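Local coordinates for Alr2269 protein (Nostoc sp., PDB 3MC9) that probably takes part, through its periplasmic POTRA domains, in inserting and assembling beta-barrel proteins in the cyanobacterial outer membrane as a member of the Omp85 family, at residues 108-119 and 130-138; 190-201 and 214-222. One frame throughout, in Å; residues are numbered along the deposited sequence.

Interaction 1 of 2, residues 108-119 and 130-138; sequences IFGTGFFSNVQA and VSFIVQPNP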
# COMPACT_ATOMS: atom_id res chain seq x y z
N ILE A 108 7.18 -4.39 3.55
CA ILE A 108 6.36 -3.47 4.34
C ILE A 108 5.20 -2.94 3.47
O ILE A 108 4.04 -2.93 3.90
CB ILE A 108 7.21 -2.35 4.97
CG1 ILE A 108 8.17 -2.95 6.01
CG2 ILE A 108 6.33 -1.29 5.63
CD1 ILE A 108 9.38 -2.05 6.34
N PHE A 109 5.50 -2.54 2.24
CA PHE A 109 4.46 -2.08 1.33
C PHE A 109 3.47 -3.20 1.09
O PHE A 109 2.26 -2.96 1.01
CB PHE A 109 5.04 -1.68 -0.03
CG PHE A 109 5.37 -0.23 -0.14
CD1 PHE A 109 4.37 0.73 -0.03
CD2 PHE A 109 6.67 0.19 -0.41
CE1 PHE A 109 4.68 2.10 -0.14
CE2 PHE A 109 6.98 1.55 -0.55
CZ PHE A 109 5.99 2.51 -0.40
N GLY A 110 4.00 -4.42 0.96
CA GLY A 110 3.22 -5.61 0.71
C GLY A 110 2.12 -5.83 1.71
O GLY A 110 1.08 -6.34 1.36
N THR A 111 2.33 -5.45 2.96
CA THR A 111 1.26 -5.54 3.96
C THR A 111 0.03 -4.72 3.56
O THR A 111 -1.06 -5.01 4.00
CB THR A 111 1.72 -5.04 5.34
OG1 THR A 111 1.90 -3.60 5.31
CG2 THR A 111 3.00 -5.74 5.77
N GLY A 112 0.23 -3.67 2.76
CA GLY A 112 -0.88 -2.87 2.27
C GLY A 112 -1.32 -1.72 3.15
O GLY A 112 -2.18 -0.94 2.74
N PHE A 113 -0.76 -1.58 4.35
CA PHE A 113 -1.23 -0.53 5.26
C PHE A 113 -0.55 0.83 5.11
O PHE A 113 -0.99 1.80 5.74
CB PHE A 113 -1.11 -0.97 6.72
CG PHE A 113 -2.00 -2.12 7.09
CD1 PHE A 113 -3.36 -1.93 7.22
CD2 PHE A 113 -1.47 -3.37 7.36
CE1 PHE A 113 -4.19 -2.99 7.58
CE2 PHE A 113 -2.28 -4.42 7.72
CZ PHE A 113 -3.65 -4.23 7.84
N PHE A 114 0.49 0.94 4.27
CA PHE A 114 1.30 2.17 4.22
C PHE A 114 1.37 2.83 2.86
O PHE A 114 1.45 2.15 1.85
CB PHE A 114 2.72 1.85 4.66
CG PHE A 114 2.77 1.10 5.93
CD1 PHE A 114 2.67 1.76 7.15
CD2 PHE A 114 2.87 -0.28 5.92
CE1 PHE A 114 2.69 1.05 8.34
CE2 PHE A 114 2.90 -0.98 7.09
CZ PHE A 114 2.81 -0.33 8.30
N SER A 115 1.39 4.16 2.86
CA SER A 115 1.51 4.94 1.63
C SER A 115 2.97 5.24 1.30
O SER A 115 3.33 5.43 0.14
CB SER A 115 0.70 6.25 1.75
OG SER A 115 0.96 6.92 2.99
N ASN A 116 3.83 5.27 2.32
CA ASN A 116 5.26 5.47 2.11
C ASN A 116 6.08 4.66 3.11
O ASN A 116 5.69 4.48 4.26
CB ASN A 116 5.63 6.96 2.20
CG ASN A 116 6.99 7.28 1.57
OD1 ASN A 116 7.71 8.15 2.05
ND2 ASN A 116 7.34 6.56 0.50
N VAL A 117 7.23 4.18 2.63
CA VAL A 117 8.15 3.38 3.40
C VAL A 117 9.57 3.67 2.95
O VAL A 117 9.86 3.66 1.75
CB VAL A 117 7.92 1.87 3.17
CG1 VAL A 117 8.87 1.06 4.05
CG2 VAL A 117 6.46 1.49 3.43
N GLN A 118 10.46 3.95 3.90
CA GLN A 118 11.87 4.04 3.59
C GLN A 118 12.72 3.46 4.71
O GLN A 118 12.27 3.34 5.85
CB GLN A 118 12.27 5.49 3.33
CG GLN A 118 11.84 6.46 4.41
CD GLN A 118 12.14 7.92 4.06
OE1 GLN A 118 13.26 8.41 4.27
NE2 GLN A 118 11.15 8.62 3.53
N ALA A 119 13.96 3.13 4.37
CA ALA A 119 14.95 2.69 5.34
C ALA A 119 16.01 3.78 5.46
O ALA A 119 16.59 4.23 4.46
CB ALA A 119 15.58 1.41 4.91
N VAL A 130 19.15 0.79 11.98
CA VAL A 130 18.30 0.89 10.78
C VAL A 130 16.92 1.37 11.20
O VAL A 130 16.24 0.71 11.99
CB VAL A 130 18.21 -0.45 10.02
CG1 VAL A 130 17.23 -0.36 8.85
CG2 VAL A 130 19.59 -0.89 9.51
N SER A 131 16.53 2.54 10.69
CA SER A 131 15.19 3.07 10.93
C SER A 131 14.30 2.83 9.71
O SER A 131 14.61 3.24 8.60
CB SER A 131 15.27 4.56 11.28
OG SER A 131 15.77 4.72 12.59
N PHE A 132 13.20 2.13 9.94
CA PHE A 132 12.16 1.98 8.92
C PHE A 132 11.15 3.05 9.25
O PHE A 132 10.53 3.02 10.33
CB PHE A 132 11.54 0.59 8.94
CG PHE A 132 12.48 -0.48 8.45
CD1 PHE A 132 12.76 -0.62 7.09
CD2 PHE A 132 13.10 -1.33 9.35
CE1 PHE A 132 13.63 -1.60 6.64
CE2 PHE A 132 13.98 -2.31 8.91
CZ PHE A 132 14.26 -2.44 7.55
N ILE A 133 11.01 4.01 8.35
CA ILE A 133 10.10 5.13 8.56
C ILE A 133 8.91 4.91 7.65
O ILE A 133 9.04 4.81 6.43
CB ILE A 133 10.80 6.48 8.31
CG1 ILE A 133 11.99 6.61 9.27
CG2 ILE A 133 9.82 7.65 8.50
CD1 ILE A 133 13.16 7.37 8.71
N VAL A 134 7.73 4.81 8.25
CA VAL A 134 6.55 4.39 7.53
C VAL A 134 5.44 5.42 7.75
O VAL A 134 5.37 6.04 8.80
CB VAL A 134 6.10 3.00 7.97
CG1 VAL A 134 7.24 1.98 7.83
CG2 VAL A 134 5.57 3.01 9.40
N GLN A 135 4.60 5.59 6.74
CA GLN A 135 3.48 6.51 6.79
C GLN A 135 2.23 5.67 6.62
O GLN A 135 1.96 5.19 5.52
CB GLN A 135 3.58 7.56 5.68
CG GLN A 135 2.49 8.64 5.71
CD GLN A 135 2.20 9.21 7.10
OE1 GLN A 135 1.09 9.06 7.61
NE2 GLN A 135 3.19 9.86 7.71
N PRO A 136 1.49 5.45 7.72
CA PRO A 136 0.26 4.67 7.60
C PRO A 136 -0.71 5.29 6.59
O PRO A 136 -0.77 6.51 6.45
CB PRO A 136 -0.33 4.71 9.01
CG PRO A 136 0.81 5.04 9.91
CD PRO A 136 1.77 5.85 9.11
N ASN A 137 -1.45 4.44 5.89
CA ASN A 137 -2.51 4.91 5.00
C ASN A 137 -3.56 5.67 5.82
O ASN A 137 -3.74 5.38 7.00
CB ASN A 137 -3.21 3.73 4.32
CG ASN A 137 -2.43 3.17 3.14
OD1 ASN A 137 -1.79 3.90 2.39
ND2 ASN A 137 -2.51 1.86 2.96
N PRO A 138 -4.26 6.62 5.19
CA PRO A 138 -5.35 7.25 5.90
C PRO A 138 -6.55 6.32 5.99
O PRO A 138 -6.57 5.28 5.33
CB PRO A 138 -5.70 8.44 5.01
CG PRO A 138 -5.43 7.93 3.64
CD PRO A 138 -4.25 6.99 3.77
O HOH W 1 -1.01 7.95 4.30
O HOH W 2 8.53 7.12 4.61

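Interaction 2 of 2, residues 190-201 and 214-222; sequences YQDQGYVLANVV and LQVAEGVVE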
# COMPACT_ATOMS: atom_id res chain seq x y z
N TYR A 190 -17.50 -5.11 -14.70
CA TYR A 190 -17.40 -4.63 -16.08
C TYR A 190 -17.66 -5.76 -17.03
O TYR A 190 -18.42 -5.62 -17.97
CB TYR A 190 -16.00 -4.07 -16.38
CG TYR A 190 -15.84 -2.68 -15.87
CD1 TYR A 190 -16.53 -1.64 -16.45
CD2 TYR A 190 -15.04 -2.42 -14.79
CE1 TYR A 190 -16.42 -0.37 -16.00
CE2 TYR A 190 -14.91 -1.14 -14.33
CZ TYR A 190 -15.61 -0.12 -14.93
OH TYR A 190 -15.48 1.16 -14.48
N GLN A 191 -17.02 -6.89 -16.77
CA GLN A 191 -17.17 -8.03 -17.63
C GLN A 191 -18.63 -8.48 -17.75
O GLN A 191 -19.14 -8.71 -18.86
CB GLN A 191 -16.28 -9.16 -17.15
CG GLN A 191 -16.37 -10.42 -18.01
CD GLN A 191 -15.48 -11.52 -17.49
OE1 GLN A 191 -14.26 -11.40 -17.48
NE2 GLN A 191 -16.09 -12.59 -17.03
N ASP A 192 -19.30 -8.60 -16.61
CA ASP A 192 -20.72 -8.97 -16.57
C ASP A 192 -21.57 -8.08 -17.44
O ASP A 192 -22.51 -8.54 -18.06
CB ASP A 192 -21.25 -8.87 -15.15
CG ASP A 192 -20.73 -9.96 -14.25
OD1 ASP A 192 -20.30 -11.02 -14.76
OD2 ASP A 192 -20.76 -9.77 -13.04
N GLN A 193 -21.24 -6.79 -17.51
CA GLN A 193 -22.01 -5.84 -18.31
C GLN A 193 -21.57 -5.73 -19.75
O GLN A 193 -22.06 -4.84 -20.47
CB GLN A 193 -21.98 -4.45 -17.68
CG GLN A 193 -22.55 -4.39 -16.30
CD GLN A 193 -23.91 -5.07 -16.21
OE1 GLN A 193 -24.84 -4.77 -16.98
NE2 GLN A 193 -24.02 -6.01 -15.28
N GLY A 194 -20.68 -6.61 -20.20
CA GLY A 194 -20.23 -6.64 -21.61
C GLY A 194 -18.89 -5.96 -21.89
O GLY A 194 -18.41 -6.00 -23.02
N TYR A 195 -18.28 -5.35 -20.87
CA TYR A 195 -16.99 -4.64 -20.99
C TYR A 195 -15.87 -5.56 -20.50
O TYR A 195 -15.39 -5.45 -19.38
CB TYR A 195 -17.04 -3.34 -20.19
CG TYR A 195 -18.08 -2.40 -20.77
CD1 TYR A 195 -19.43 -2.53 -20.42
CD2 TYR A 195 -17.74 -1.40 -21.69
CE1 TYR A 195 -20.41 -1.69 -20.98
CE2 TYR A 195 -18.70 -0.56 -22.25
CZ TYR A 195 -20.04 -0.71 -21.90
OH TYR A 195 -21.02 0.12 -22.42
N VAL A 196 -15.51 -6.51 -21.37
CA VAL A 196 -14.65 -7.61 -20.96
C VAL A 196 -13.16 -7.28 -21.06
O VAL A 196 -12.32 -8.16 -20.83
CB VAL A 196 -14.97 -8.87 -21.76
CG1 VAL A 196 -16.48 -9.24 -21.63
CG2 VAL A 196 -14.60 -8.70 -23.22
N LEU A 197 -12.82 -6.03 -21.42
CA LEU A 197 -11.42 -5.63 -21.61
C LEU A 197 -11.06 -4.47 -20.69
O LEU A 197 -10.06 -3.80 -20.89
CB LEU A 197 -11.17 -5.26 -23.08
CG LEU A 197 -11.36 -6.43 -24.04
CD1 LEU A 197 -11.24 -6.01 -25.52
CD2 LEU A 197 -10.35 -7.52 -23.71
N ALA A 198 -11.90 -4.23 -19.69
CA ALA A 198 -11.76 -3.10 -18.77
C ALA A 198 -10.52 -3.27 -17.88
O ALA A 198 -10.30 -4.34 -17.35
CB ALA A 198 -13.02 -3.00 -17.91
N ASN A 199 -9.72 -2.22 -17.74
CA ASN A 199 -8.51 -2.25 -16.93
C ASN A 199 -8.37 -0.96 -16.12
O ASN A 199 -8.60 0.12 -16.62
CB ASN A 199 -7.25 -2.37 -17.81
CG ASN A 199 -6.92 -3.81 -18.17
OD1 ASN A 199 -6.83 -4.67 -17.30
ND2 ASN A 199 -6.72 -4.08 -19.48
N VAL A 200 -7.96 -1.10 -14.87
CA VAL A 200 -7.49 0.05 -14.09
C VAL A 200 -6.24 0.67 -14.75
O VAL A 200 -5.33 -0.05 -15.18
CB VAL A 200 -7.22 -0.36 -12.63
CG1 VAL A 200 -6.64 0.82 -11.84
CG2 VAL A 200 -8.56 -0.83 -11.97
N VAL A 201 -6.23 1.99 -14.89
CA VAL A 201 -5.08 2.72 -15.47
C VAL A 201 -4.14 3.19 -14.37
O VAL A 201 -4.54 3.96 -13.50
CB VAL A 201 -5.51 3.94 -16.30
CG1 VAL A 201 -4.28 4.70 -16.83
CG2 VAL A 201 -6.41 3.52 -17.45
N LEU A 214 -9.95 5.56 -8.62
CA LEU A 214 -9.54 4.52 -9.56
C LEU A 214 -9.86 4.96 -10.99
O LEU A 214 -11.02 5.11 -11.37
CB LEU A 214 -10.27 3.21 -9.28
CG LEU A 214 -10.15 2.63 -7.88
CD1 LEU A 214 -11.05 1.38 -7.76
CD2 LEU A 214 -8.69 2.32 -7.59
N GLN A 215 -8.81 5.19 -11.76
CA GLN A 215 -8.92 5.54 -13.15
C GLN A 215 -9.06 4.22 -13.90
O GLN A 215 -8.22 3.35 -13.71
CB GLN A 215 -7.63 6.25 -13.53
CG GLN A 215 -7.70 7.13 -14.74
CD GLN A 215 -6.57 8.17 -14.71
OE1 GLN A 215 -5.41 7.86 -14.99
NE2 GLN A 215 -6.91 9.41 -14.36
N VAL A 216 -10.11 4.09 -14.72
CA VAL A 216 -10.41 2.86 -15.46
C VAL A 216 -10.57 3.14 -16.95
O VAL A 216 -11.28 4.06 -17.34
CB VAL A 216 -11.71 2.19 -14.95
CG1 VAL A 216 -11.96 0.88 -15.68
CG2 VAL A 216 -11.65 1.94 -13.47
N ALA A 217 -9.88 2.36 -17.78
CA ALA A 217 -10.11 2.33 -19.22
C ALA A 217 -11.20 1.30 -19.41
O ALA A 217 -10.94 0.12 -19.41
CB ALA A 217 -8.84 1.92 -19.98
N GLU A 218 -12.43 1.76 -19.51
CA GLU A 218 -13.58 0.86 -19.50
C GLU A 218 -13.77 0.15 -20.81
O GLU A 218 -14.25 -0.97 -20.84
CB GLU A 218 -14.86 1.68 -19.18
CG GLU A 218 -14.78 2.35 -17.83
CD GLU A 218 -16.09 2.93 -17.37
OE1 GLU A 218 -16.83 3.47 -18.20
OE2 GLU A 218 -16.34 2.89 -16.14
N GLY A 219 -13.41 0.81 -21.91
CA GLY A 219 -13.72 0.28 -23.21
C GLY A 219 -15.09 0.75 -23.65
O GLY A 219 -15.87 1.29 -22.85
N VAL A 220 -15.35 0.54 -24.94
CA VAL A 220 -16.61 0.85 -25.59
C VAL A 220 -17.10 -0.44 -26.25
O VAL A 220 -16.27 -1.26 -26.69
CB VAL A 220 -16.40 1.98 -26.62
CG1 VAL A 220 -17.60 2.12 -27.56
CG2 VAL A 220 -16.10 3.30 -25.88
N VAL A 221 -18.41 -0.65 -26.29
CA VAL A 221 -19.00 -1.76 -27.06
C VAL A 221 -20.09 -1.24 -27.99
O VAL A 221 -20.83 -0.34 -27.62
CB VAL A 221 -19.58 -2.86 -26.14
CG1 VAL A 221 -20.31 -3.96 -26.98
CG2 VAL A 221 -18.50 -3.47 -25.26
N GLU A 222 -20.19 -1.80 -29.20
CA GLU A 222 -21.31 -1.48 -30.10
C GLU A 222 -21.70 -2.62 -31.05
O GLU A 222 -20.91 -3.52 -31.33
CB GLU A 222 -20.99 -0.21 -30.90
CG GLU A 222 -19.65 -0.20 -31.60
CD GLU A 222 -19.01 1.18 -31.67
OE1 GLU A 222 -19.55 2.14 -31.07
OE2 GLU A 222 -17.95 1.32 -32.31
O HOH W 3 -20.03 1.53 -24.95
O HOH W 4 -14.13 -3.49 -22.19
O HOH W 5 -8.69 -1.58 -21.08
O HOH W 6 -6.07 4.52 -11.22

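Interaction 1 of 2, residues 108-119 and 130-138
Val134 acts as a forked bump, its two methyls parting to settle against different surfaces of segment 108-119. CG1 lies anti to the carbonyl carbon (chi1 -55°) and reaches CG2 of Ile108 on the helix, 4.0 Å away, where the two side chains cross at about a right angle. CG2, between the backbone N and the carbonyl carbon, meets the Phe114 ring obliquely, 3.6 Å from CE1. Two residue pairs along, on the same face of the sheet, the hollow between Ile108 and Ala119 receives the Phe132 ring. Ile108 CD1 comes within 3.7 Å of its CD1, Ala119 CB lies close to its CE1, and a face of the same ring carries CG1 of Val130.

The backbone frame is the antiparallel hairpin of strands 114-124 and 127-136, whose portions 116-119 and 130-136 run at 170°; in the POTRA fold it forms part of the sheet that the helices pack on. Gln118 and Ile133 make a hydrogen-bonded pair, each N donating to the other's O, and Gln135 N donates to Asn116 O. Between Phe114 and Asn116 the register slips by one residue, a beta bulge. At the bulge, Ser115 N lies almost on the C=O line of Gln135, 2.9 Å from O, and one water joins Ser115 OG to Pro136 O.

Past the bulge, Asn137 fills the hollow under the chain at 112-115. Its backbone N donates to Phe113 O (2.7 Å, 167° at the hydrogen), while its amide lies beside the peptides of Gly112 and Phe113 and its ND2 is hydrogen-bonded to Leu174 O. Gly112 has positive phi where the chain leaves the helix, ahead of the strand that begins near Phe114. Val84 of helix 78-87 packs on Phe114, and Ile105 of helix 98-110 packs on Val117.

Interaction 2 of 2, residues 190-201 and 214-222
A Schellman motif ends the helix at the start of this contact, and the chain then loops round into the first strand of the hairpin 199-206/211-217 of a POTRA domain. Gly194, at positive phi, is its C-prime residue: Tyr195 N bonds Tyr190 O and Gly194 N bonds Gln191 O. From the last helical turn Tyr190 sends its hydroxyl to Glu218, donating to OE2 at 2.5 Å. The oxygen is met on its anti side, 20° out of the carboxylate plane, and lies at the edge of the ring, whose plane is 66° from that of the carboxylate. The Val216 side chain points to meet that of Tyr190, its CG1 3.8 Å from Tyr190 CE2.

Tyr195 stands beside the turn after the strand. Gly219 O is at its ring edge, 3.4 Å from CE2, whereas Val221 CG2 sits over one face, offset toward the rim. A water links Tyr195 OH to Val221 N.

The strands pair through Asn199 and Ala217, each N donating to the other's O, and through Val201 N to Gln215 O at 2.7 Å. Beyond the segments, Ser155 OG and Val156 N hold the Glu218 carboxylate as well. Strand 211-217 lies between 199-206 and 142-146, whose Ile145 touches both Tyr190 and Val216, while Ile183 of helix 176-192 packs on Val200.

How the interactions relate
Interactions 1 and 2 follow one another along the chain in two successive POTRA domains, their centres about 32 Å apart and their nearest atoms about 12 Å. Each joins the end of a helix to the hairpin that follows it, with an outermost strand paired to an inner one. The centre of interaction 1 is about 8 Å, and that of interaction 2 about 24 Å, from the centre of the chain. Interaction 1 contains more buried residues, and aliphatic and phenylalanine side chains make its helix-to-sheet contact. Interaction 2 is nearer the surface, with eight of its 15 touching residues exposed. Both ladders are backbone bonds; interaction 2 adds a direct tyrosine-glutamate side-chain bond and more water bridges.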